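Acetate kinase (Entamoeba histolytica, PDB 4H0O) is a pyrophosphate-dependent acetate kinase of the ASKHA superfamily that interconverts acetate and acetyl phosphate by phosphoryl transfer. Local coordinates at residues Leu330-Gln335 and Val381-Ala386. Numbering follows the deposited sequence.
Sequences LVFTDQ and VQVCVA
Val331 and Cys384 meet on one face of a parallel strand pair, where CG2 of Val331 lies 3.4 Å from SG of Cys384. Chi1 of 63° sets that methyl anti to the backbone N of Val331, pointing across the pair, and it also reaches CB of Ala386, 3.7 Å away. On the other face the Phe332 ring, with CG anti to its own carbonyl carbon (chi1 -65°), presents an edge to Val383: CE2 of Phe332 is 3.8 Å from CG1 of Val383, a methyl near the ring plane. CB of Phe332 packs at 4.1 Å from CG1 of Val385, and helix 341-350 covers this face through Arg344, Ile347 and Cys348. The parallel register rests on four backbone bonds, in which Leu330 and Phe332 each use both N and O; Phe332 N to Cys384 O spans 2.9 Å. Beyond the last of them, Thr333 OG1 donates to Ala386 O (2.8 Å), meeting the carbonyl nearly head-on at a C=O...O angle of 173°. The Thr333 side chain, ending strand 329-333, lies about 7 Å from that of His184, a predicted transition-state stabilizer. Strands 225-229, 216-222, 205-211, 329-333 and 382-385, the last three parallel, follow the 3-2-1-4-5 order of the ribonuclease H-like ASKHA sheet.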
loop_
_atom_site.group_PDB
_atom_site.type_symbol
_atom_site.label_atom_id
_atom_site.label_comp_id
_atom_site.label_asym_id
_atom_site.label_seq_id
_atom_site.Cartn_x
_atom_site.Cartn_y
_atom_site.Cartn_z
ATOM N N LEU B 330 -7.178 6.365 18.245
ATOM C CA LEU B 330 -6.176 6.801 17.280
ATOM C C LEU B 330 -5.206 7.748 17.984
ATOM O O LEU B 330 -5.628 8.733 18.599
ATOM C CB LEU B 330 -6.841 7.504 16.090
ATOM C CG LEU B 330 -5.910 8.042 14.998
ATOM C CD1 LEU B 330 -5.272 6.901 14.227
ATOM C CD2 LEU B 330 -6.638 8.992 14.046
ATOM N N VAL B 331 -3.914 7.448 17.914
ATOM C CA VAL B 331 -2.923 8.250 18.623
ATOM C C VAL B 331 -1.838 8.798 17.704
ATOM O O VAL B 331 -1.257 8.064 16.904
ATOM C CB VAL B 331 -2.258 7.445 19.757
ATOM C CG1 VAL B 331 -1.495 6.259 19.188
ATOM C CG2 VAL B 331 -1.336 8.340 20.572
ATOM N N PHE B 332 -1.564 10.093 17.830
ATOM C CA PHE B 332 -0.496 10.723 17.068
ATOM C C PHE B 332 0.758 10.899 17.919
ATOM O O PHE B 332 0.672 11.278 19.089
ATOM C CB PHE B 332 -0.953 12.077 16.534
ATOM C CG PHE B 332 -2.063 11.988 15.536
ATOM C CD1 PHE B 332 -1.797 11.662 14.214
ATOM C CD2 PHE B 332 -3.376 12.240 15.913
ATOM C CE1 PHE B 332 -2.821 11.584 13.285
ATOM C CE2 PHE B 332 -4.404 12.164 14.992
ATOM C CZ PHE B 332 -4.126 11.836 13.674
ATOM N N THR B 333 1.923 10.627 17.336
ATOM C CA THR B 333 3.171 10.790 18.071
ATOM C C THR B 333 4.299 11.313 17.185
ATOM O O THR B 333 4.119 11.499 15.980
ATOM C CB THR B 333 3.596 9.487 18.784
ATOM O OG1 THR B 333 4.680 9.756 19.682
ATOM C CG2 THR B 333 4.032 8.444 17.779
ATOM N N ASP B 334 5.451 11.553 17.806
ATOM C CA ASP B 334 6.592 12.216 17.170
ATOM C C ASP B 334 6.284 13.625 16.658
ATOM O O ASP B 334 5.138 14.076 16.712
ATOM C CB ASP B 334 7.221 11.354 16.073
ATOM C CG ASP B 334 8.463 11.997 15.480
ATOM O OD1 ASP B 334 8.833 13.097 15.940
ATOM O OD2 ASP B 334 9.053 11.419 14.543
ATOM N N GLN B 335 7.323 14.300 16.165
ATOM C CA GLN B 335 7.291 15.739 15.872
ATOM C C GLN B 335 6.044 16.254 15.151
ATOM O O GLN B 335 5.367 17.154 15.649
ATOM C CB GLN B 335 8.553 16.160 15.109
ATOM C CG GLN B 335 9.553 16.952 15.943
ATOM C CD GLN B 335 9.788 18.351 15.398
ATOM O OE1 GLN B 335 9.521 18.627 14.227
ATOM N NE2 GLN B 335 10.286 19.242 16.248
ATOM N N VAL B 381 -15.002 7.012 18.713
ATOM C CA VAL B 381 -13.569 6.769 18.614
ATOM C C VAL B 381 -12.831 7.914 19.300
ATOM O O VAL B 381 -13.158 9.084 19.088
ATOM C CB VAL B 381 -13.112 6.689 17.143
ATOM C CG1 VAL B 381 -11.608 6.442 17.057
ATOM C CG2 VAL B 381 -13.868 5.596 16.413
ATOM N N GLN B 382 -11.841 7.581 20.123
ATOM C CA GLN B 382 -11.061 8.605 20.808
ATOM C C GLN B 382 -9.779 8.926 20.045
ATOM O O GLN B 382 -9.202 8.053 19.391
ATOM C CB GLN B 382 -10.742 8.168 22.240
ATOM C CG GLN B 382 -11.950 8.185 23.171
ATOM C CD GLN B 382 -12.595 9.558 23.265
ATOM O OE1 GLN B 382 -11.939 10.542 23.611
ATOM N NE2 GLN B 382 -13.886 9.630 22.945
ATOM N N VAL B 383 -9.347 10.183 20.124
ATOM C CA VAL B 383 -8.105 10.620 19.492
ATOM C C VAL B 383 -7.215 11.304 20.525
ATOM O O VAL B 383 -7.677 12.168 21.276
ATOM C CB VAL B 383 -8.370 11.602 18.329
ATOM C CG1 VAL B 383 -7.057 12.135 17.767
ATOM C CG2 VAL B 383 -9.167 10.929 17.231
ATOM N N CYS B 384 -5.943 10.918 20.576
ATOM C CA CYS B 384 -5.021 11.551 21.508
ATOM C C CYS B 384 -3.639 11.738 20.901
ATOM O O CYS B 384 -3.280 11.081 19.919
ATOM C CB CYS B 384 -4.914 10.737 22.798
ATOM S SG CYS B 384 -3.813 9.314 22.678
ATOM N N VAL B 385 -2.877 12.654 21.487
ATOM C CA VAL B 385 -1.465 12.804 21.167
ATOM C C VAL B 385 -0.681 12.245 22.344
ATOM O O VAL B 385 -1.072 12.434 23.500
ATOM C CB VAL B 385 -1.081 14.280 20.943
ATOM C CG1 VAL B 385 -1.558 14.755 19.586
ATOM C CG2 VAL B 385 -1.661 15.162 22.047
ATOM N N ALA B 386 0.415 11.546 22.058
ATOM C CA ALA B 386 1.225 10.949 23.113
ATOM C C ALA B 386 2.713 11.169 22.858
ATOM O O ALA B 386 3.234 10.766 21.818
ATOM C CB ALA B 386 0.914 9.467 23.251
#